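Local coordinates for Tll1590 protein (Thermosynechococcus elongatus, PDB 6LDQ) that probably acts as a glycosyltransferase of the GT-B type, with a glycosyl transferase 4-like domain built on a Rossmann-like sheet, at residues H101-W114 with L123-H136. Sequence-based numbering, arbitrary orientation.
Sequences HAKYGYPLIHTNYW and LRQQFNFQWLHTYH
H101 on helix 90-104 meets F127. The contact belongs to a beta-alpha-beta unit of the Rossmann-like sheet: strands 108-112 and 130-134 run parallel as neighbours, with helix 113-126 as the crossover between them. The H101 ring turns its edge to the F127 face, with planes 50° apart, and CE1 sits over the ring centre. P107 O accepts from Q130 N (2.8 Å), and water 1 links the same oxygen to Q130 NE2. L108 packs CD1 against L132 CD1 (3.6 Å), on the sheet face covered by helix 200-216. I109 lies on the other face of the sheet, where it touches F97 of helix 90-104. Its CD1 lies over the F129 ring, 4.1 Å from the centroid. R124 CD lies over the opposite face of that ring. Between the strands, I109 N and T111 N donate to Q130 O and L132 O, while L132 N and T134 N donate to I109 O and T111 O. H110 has CG anti to its backbone N (chi1 -178°), which carries NE2 along the strand to T134 OG1 (2.7 Å). The ring is held at both nitrogens, since ND1 bonds Y211 OH. T111 OG1 takes a bond from W131 NE1 (2.8 Å), nearly in the indole plane. H133 ND1 is modelled only 2.4 Å from T111 OG1, a doubtful distance. A thiocyanate ion, probably from the crystallisation liquor, is bound close to H133. N112 OD1 accepts from H136 NE2 (2.7 Å, N-H...O 167°), almost in the imidazole plane. Y113 N donates to T134 O (3.1 Å), extending the strand pairing.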
loop_
_atom_site.group_PDB
_atom_site.type_symbol
_atom_site.label_atom_id
_atom_site.label_comp_id
_atom_site.label_asym_id
_atom_site.label_seq_id
_atom_site.Cartn_x
_atom_site.Cartn_y
_atom_site.Cartn_z
ATOM N N HIS A 101 -13.140 -3.059 3.344
ATOM C CA HIS A 101 -12.772 -4.412 2.944
ATOM C C HIS A 101 -13.901 -5.405 3.203
ATOM O O HIS A 101 -13.988 -6.436 2.522
ATOM C CB HIS A 101 -11.495 -4.851 3.682
ATOM C CG HIS A 101 -11.131 -6.284 3.449
ATOM N ND1 HIS A 101 -11.439 -7.287 4.342
ATOM C CD2 HIS A 101 -10.494 -6.883 2.417
ATOM C CE1 HIS A 101 -11.004 -8.443 3.871
ATOM N NE2 HIS A 101 -10.432 -8.226 2.700
ATOM N N ALA A 102 -14.765 -5.123 4.180
ATOM C CA ALA A 102 -15.864 -6.037 4.479
ATOM C C ALA A 102 -16.871 -6.112 3.337
ATOM O O ALA A 102 -17.503 -7.153 3.159
ATOM C CB ALA A 102 -16.581 -5.626 5.760
ATOM N N LYS A 103 -17.023 -5.033 2.571
ATOM C CA LYS A 103 -17.931 -4.966 1.425
ATOM C C LYS A 103 -17.222 -5.222 0.098
ATOM O O LYS A 103 -17.711 -6.000 -0.735
ATOM C CB LYS A 103 -18.600 -3.591 1.395
ATOM C CG LYS A 103 -19.842 -3.466 0.551
ATOM C CD LYS A 103 -20.285 -2.003 0.537
ATOM C CE LYS A 103 -21.530 -1.791 -0.296
ATOM N NZ LYS A 103 -21.700 -0.364 -0.678
ATOM N N TYR A 104 -16.074 -4.574 -0.127
ATOM C CA TYR A 104 -15.437 -4.649 -1.440
ATOM C C TYR A 104 -14.572 -5.881 -1.616
ATOM O O TYR A 104 -14.312 -6.274 -2.762
ATOM C CB TYR A 104 -14.616 -3.385 -1.704
ATOM C CG TYR A 104 -15.518 -2.184 -1.868
ATOM C CD1 TYR A 104 -16.080 -1.873 -3.098
ATOM C CD2 TYR A 104 -15.851 -1.403 -0.782
ATOM C CE1 TYR A 104 -16.935 -0.790 -3.237
ATOM C CE2 TYR A 104 -16.691 -0.327 -0.905
ATOM C CZ TYR A 104 -17.237 -0.022 -2.134
ATOM O OH TYR A 104 -18.070 1.065 -2.229
ATOM N N GLY A 105 -14.138 -6.506 -0.528
ATOM C CA GLY A 105 -13.412 -7.765 -0.616
ATOM C C GLY A 105 -12.162 -7.743 -1.468
ATOM O O GLY A 105 -11.842 -8.757 -2.098
ATOM N N TYR A 106 -11.448 -6.614 -1.512
ATOM C CA TYR A 106 -10.238 -6.416 -2.320
ATOM C C TYR A 106 -9.342 -7.645 -2.438
ATOM O O TYR A 106 -8.707 -8.050 -1.448
ATOM C CB TYR A 106 -9.417 -5.257 -1.747
ATOM C CG TYR A 106 -10.205 -3.977 -1.562
ATOM C CD1 TYR A 106 -10.587 -3.207 -2.650
ATOM C CD2 TYR A 106 -10.584 -3.554 -0.299
ATOM C CE1 TYR A 106 -11.317 -2.032 -2.488
ATOM C CE2 TYR A 106 -11.310 -2.382 -0.117
ATOM C CZ TYR A 106 -11.673 -1.622 -1.206
ATOM O OH TYR A 106 -12.403 -0.468 -1.021
ATOM N N PRO A 107 -9.242 -8.255 -3.634
ATOM C CA PRO A 107 -8.327 -9.399 -3.807
ATOM C C PRO A 107 -6.863 -9.016 -3.795
ATOM O O PRO A 107 -6.007 -9.898 -3.686
ATOM C CB PRO A 107 -8.722 -9.970 -5.187
ATOM C CG PRO A 107 -9.455 -8.840 -5.886
ATOM C CD PRO A 107 -10.184 -8.133 -4.772
ATOM N N LEU A 108 -6.547 -7.751 -3.990
ATOM C CA LEU A 108 -5.176 -7.275 -3.951
ATOM C C LEU A 108 -5.171 -6.005 -3.124
ATOM O O LEU A 108 -6.060 -5.153 -3.255
ATOM C CB LEU A 108 -4.615 -7.008 -5.353
ATOM C CG LEU A 108 -3.165 -6.560 -5.559
ATOM C CD1 LEU A 108 -2.649 -7.154 -6.887
ATOM C CD2 LEU A 108 -3.074 -5.040 -5.600
ATOM N N ILE A 109 -4.193 -5.903 -2.244
ATOM C CA ILE A 109 -3.991 -4.710 -1.444
ATOM C C ILE A 109 -2.523 -4.345 -1.557
ATOM O O ILE A 109 -1.662 -5.191 -1.307
ATOM C CB ILE A 109 -4.385 -4.930 0.029
ATOM C CG1 ILE A 109 -5.851 -5.376 0.145
ATOM C CG2 ILE A 109 -4.151 -3.658 0.808
ATOM C CD1 ILE A 109 -6.390 -5.311 1.592
ATOM N N HIS A 110 -2.241 -3.098 -1.933
ATOM C CA HIS A 110 -0.875 -2.628 -2.167
ATOM C C HIS A 110 -0.585 -1.517 -1.165
ATOM O O HIS A 110 -1.154 -0.428 -1.262
ATOM C CB HIS A 110 -0.696 -2.156 -3.616
ATOM C CG HIS A 110 0.698 -1.708 -3.951
ATOM N ND1 HIS A 110 1.060 -1.295 -5.217
ATOM C CD2 HIS A 110 1.812 -1.591 -3.184
ATOM C CE1 HIS A 110 2.337 -0.951 -5.219
ATOM N NE2 HIS A 110 2.819 -1.126 -3.998
ATOM N N THR A 111 0.304 -1.800 -0.213
ATOM C CA THR A 111 0.620 -0.927 0.908
ATOM C C THR A 111 1.874 -0.109 0.615
ATOM O O THR A 111 2.759 -0.549 -0.122
ATOM C CB THR A 111 0.813 -1.767 2.172
ATOM O OG1 THR A 111 1.723 -2.839 1.915
ATOM C CG2 THR A 111 -0.508 -2.372 2.565
ATOM N N ASN A 112 1.926 1.105 1.167
ATOM C CA ASN A 112 2.992 2.056 0.876
ATOM C C ASN A 112 3.673 2.505 2.163
ATOM O O ASN A 112 3.012 3.047 3.051
ATOM C CB ASN A 112 2.478 3.296 0.168
ATOM C CG ASN A 112 3.607 4.148 -0.378
ATOM O OD1 ASN A 112 4.389 3.700 -1.223
ATOM N ND2 ASN A 112 3.695 5.381 0.093
ATOM N N TYR A 113 5.001 2.350 2.217
ATOM C CA TYR A 113 5.804 2.637 3.408
ATOM C C TYR A 113 5.501 1.679 4.560
ATOM O O TYR A 113 4.389 1.163 4.691
ATOM C CB TYR A 113 5.616 4.091 3.861
ATOM C CG TYR A 113 6.672 4.564 4.848
ATOM C CD1 TYR A 113 8.027 4.433 4.565
ATOM C CD2 TYR A 113 6.304 5.161 6.050
ATOM C CE1 TYR A 113 8.991 4.874 5.459
ATOM C CE2 TYR A 113 7.250 5.596 6.950
ATOM C CZ TYR A 113 8.594 5.455 6.649
ATOM O OH TYR A 113 9.536 5.899 7.545
ATOM N N TRP A 114 6.487 1.470 5.447
ATOM C CA TRP A 114 6.367 0.392 6.426
ATOM C C TRP A 114 5.137 0.540 7.311
ATOM O O TRP A 114 4.571 -0.473 7.741
ATOM C CB TRP A 114 7.655 0.301 7.267
ATOM C CG TRP A 114 7.870 1.378 8.284
ATOM C CD1 TRP A 114 8.582 2.532 8.118
ATOM C CD2 TRP A 114 7.430 1.370 9.653
ATOM N NE1 TRP A 114 8.593 3.259 9.301
ATOM C CE2 TRP A 114 7.884 2.568 10.249
ATOM C CE3 TRP A 114 6.687 0.475 10.426
ATOM C CZ2 TRP A 114 7.638 2.875 11.589
ATOM C CZ3 TRP A 114 6.433 0.789 11.750
ATOM C CH2 TRP A 114 6.901 1.980 12.314
ATOM N N LEU A 123 -3.843 -7.207 8.213
ATOM C CA LEU A 123 -4.904 -7.715 7.344
ATOM C C LEU A 123 -4.578 -9.109 6.816
ATOM O O LEU A 123 -5.436 -10.005 6.843
ATOM C CB LEU A 123 -5.153 -6.726 6.208
ATOM C CG LEU A 123 -5.778 -5.400 6.666
ATOM C CD1 LEU A 123 -5.618 -4.294 5.638
ATOM C CD2 LEU A 123 -7.243 -5.588 7.024
ATOM N N ARG A 124 -3.331 -9.325 6.366
ATOM C CA ARG A 124 -2.961 -10.619 5.800
ATOM C C ARG A 124 -3.070 -11.737 6.827
ATOM O O ARG A 124 -3.267 -12.898 6.452
ATOM C CB ARG A 124 -1.544 -10.561 5.208
ATOM C CG ARG A 124 -1.148 -11.746 4.317
ATOM C CD ARG A 124 -2.080 -11.932 3.113
ATOM N NE ARG A 124 -1.814 -13.181 2.386
ATOM C CZ ARG A 124 -2.190 -14.392 2.802
ATOM N NH1 ARG A 124 -2.858 -14.537 3.940
ATOM N NH2 ARG A 124 -1.889 -15.465 2.092
ATOM N N GLN A 125 -2.954 -11.420 8.123
ATOM C CA GLN A 125 -3.115 -12.467 9.127
ATOM C C GLN A 125 -4.551 -12.954 9.227
ATOM O O GLN A 125 -4.786 -14.053 9.742
ATOM C CB GLN A 125 -2.665 -11.979 10.502
ATOM C CG GLN A 125 -1.196 -11.674 10.618
ATOM C CD GLN A 125 -0.832 -11.143 11.994
ATOM O OE1 GLN A 125 -1.276 -11.671 13.010
ATOM N NE2 GLN A 125 -0.036 -10.078 12.031
ATOM N N GLN A 126 -5.513 -12.156 8.767
ATOM C CA GLN A 126 -6.928 -12.480 8.890
ATOM C C GLN A 126 -7.558 -12.896 7.572
ATOM O O GLN A 126 -8.482 -13.716 7.569
ATOM C CB GLN A 126 -7.700 -11.275 9.451
ATOM C CG GLN A 126 -9.198 -11.507 9.646
ATOM C CD GLN A 126 -9.886 -10.367 10.400
ATOM O OE1 GLN A 126 -9.248 -9.397 10.817
ATOM N NE2 GLN A 126 -11.197 -10.485 10.571
ATOM N N PHE A 127 -7.065 -12.366 6.460
ATOM C CA PHE A 127 -7.678 -12.569 5.159
ATOM C C PHE A 127 -6.657 -13.099 4.163
ATOM O O PHE A 127 -5.441 -13.039 4.387
ATOM C CB PHE A 127 -8.284 -11.266 4.646
ATOM C CG PHE A 127 -9.270 -10.652 5.591
ATOM C CD1 PHE A 127 -10.484 -11.278 5.841
ATOM C CD2 PHE A 127 -8.994 -9.449 6.218
ATOM C CE1 PHE A 127 -11.403 -10.719 6.707
ATOM C CE2 PHE A 127 -9.905 -8.876 7.070
ATOM C CZ PHE A 127 -11.122 -9.514 7.320
ATOM N N ASN A 128 -7.184 -13.631 3.059
ATOM C CA ASN A 128 -6.401 -14.145 1.937
ATOM C C ASN A 128 -6.519 -13.161 0.782
ATOM O O ASN A 128 -7.553 -13.102 0.113
ATOM C CB ASN A 128 -6.884 -15.531 1.503
ATOM C CG ASN A 128 -6.564 -16.607 2.524
ATOM O OD1 ASN A 128 -5.581 -16.507 3.262
ATOM N ND2 ASN A 128 -7.403 -17.637 2.584
ATOM N N PHE A 129 -5.457 -12.400 0.545
ATOM C CA PHE A 129 -5.383 -11.485 -0.579
ATOM C C PHE A 129 -3.949 -11.447 -1.086
ATOM O O PHE A 129 -3.015 -11.876 -0.399
ATOM C CB PHE A 129 -5.874 -10.074 -0.201
ATOM C CG PHE A 129 -5.145 -9.451 0.967
ATOM C CD1 PHE A 129 -5.571 -9.669 2.264
ATOM C CD2 PHE A 129 -4.045 -8.629 0.761
ATOM C CE1 PHE A 129 -4.896 -9.093 3.360
ATOM C CE2 PHE A 129 -3.378 -8.040 1.841
ATOM C CZ PHE A 129 -3.812 -8.275 3.148
ATOM N N GLN A 130 -3.782 -10.950 -2.310
ATOM C CA GLN A 130 -2.450 -10.702 -2.847
ATOM C C GLN A 130 -1.944 -9.396 -2.260
ATOM O O GLN A 130 -2.561 -8.349 -2.461
ATOM C CB GLN A 130 -2.479 -10.633 -4.373
ATOM C CG GLN A 130 -3.193 -11.799 -5.037
ATOM C CD GLN A 130 -2.660 -13.140 -4.581
ATOM O OE1 GLN A 130 -1.450 -13.356 -4.551
ATOM N NE2 GLN A 130 -3.564 -14.044 -4.210
ATOM N N TRP A 131 -0.829 -9.451 -1.533
ATOM C CA TRP A 131 -0.325 -8.298 -0.796
ATOM C C TRP A 131 0.996 -7.857 -1.412
ATOM O O TRP A 131 1.981 -8.604 -1.384
ATOM C CB TRP A 131 -0.160 -8.635 0.688
ATOM C CG TRP A 131 0.414 -7.529 1.525
ATOM C CD1 TRP A 131 0.341 -6.187 1.282
ATOM C CD2 TRP A 131 1.137 -7.674 2.755
ATOM N NE1 TRP A 131 0.988 -5.488 2.276
ATOM C CE2 TRP A 131 1.480 -6.380 3.195
ATOM C CE3 TRP A 131 1.532 -8.773 3.526
ATOM C CZ2 TRP A 131 2.200 -6.155 4.374
ATOM C CZ3 TRP A 131 2.269 -8.538 4.696
ATOM C CH2 TRP A 131 2.590 -7.247 5.091
ATOM N N LEU A 132 1.013 -6.657 -1.983
ATOM C CA LEU A 132 2.248 -6.061 -2.463
ATOM C C LEU A 132 2.598 -4.874 -1.588
ATOM O O LEU A 132 1.721 -4.150 -1.120
ATOM C CB LEU A 132 2.143 -5.580 -3.907
ATOM C CG LEU A 132 1.958 -6.684 -4.936
ATOM C CD1 LEU A 132 0.472 -6.778 -5.204
ATOM C CD2 LEU A 132 2.762 -6.407 -6.202
ATOM N N HIS A 133 3.892 -4.651 -1.406
ATOM C CA HIS A 133 4.321 -3.533 -0.590
ATOM C C HIS A 133 5.454 -2.791 -1.270
ATOM O O HIS A 133 6.409 -3.409 -1.746
ATOM C CB HIS A 133 4.754 -3.977 0.793
ATOM C CG HIS A 133 4.946 -2.822 1.702
ATOM N ND1 HIS A 133 3.998 -2.428 2.614
ATOM C CD2 HIS A 133 5.906 -1.876 1.729
ATOM C CE1 HIS A 133 4.419 -1.341 3.237
ATOM N NE2 HIS A 133 5.583 -0.993 2.728
ATOM N N THR A 134 5.337 -1.471 -1.319
ATOM C CA THR A 134 6.406 -0.604 -1.786
ATOM C C THR A 134 7.222 -0.079 -0.598
ATOM O O THR A 134 6.674 0.557 0.308
ATOM C CB THR A 134 5.846 0.552 -2.598
ATOM O OG1 THR A 134 5.247 0.030 -3.809
ATOM C CG2 THR A 134 6.973 1.515 -2.935
ATOM N N TYR A 135 8.526 -0.320 -0.645
ATOM C CA TYR A 135 9.496 0.124 0.353
ATOM C C TYR A 135 9.936 1.561 0.100
ATOM O O TYR A 135 10.083 1.980 -1.045
ATOM C CB TYR A 135 10.757 -0.745 0.299
ATOM C CG TYR A 135 11.828 -0.166 1.200
ATOM C CD1 TYR A 135 11.614 -0.118 2.545
ATOM C CD2 TYR A 135 12.991 0.402 0.716
ATOM C CE1 TYR A 135 12.502 0.400 3.436
ATOM C CE2 TYR A 135 13.938 0.942 1.625
ATOM C CZ TYR A 135 13.647 0.929 2.990
ATOM O OH TYR A 135 14.467 1.443 3.955
ATOM N N HIS A 136 10.182 2.317 1.178
ATOM C CA HIS A 136 10.911 3.576 1.042
ATOM C C HIS A 136 11.829 3.787 2.236
ATOM O O HIS A 136 11.465 3.490 3.376
ATOM C CB HIS A 136 10.029 4.825 0.938
ATOM C CG HIS A 136 8.905 4.702 -0.037
ATOM N ND1 HIS A 136 9.066 4.910 -1.393
ATOM C CD2 HIS A 136 7.602 4.382 0.147
ATOM C CE1 HIS A 136 7.903 4.735 -2.000
ATOM N NE2 HIS A 136 6.999 4.406 -1.091
HETATM O O HOH W 1 -6.620 -12.867 -3.845
HETATM O O HOH W 2 9.236 1.597 4.109
#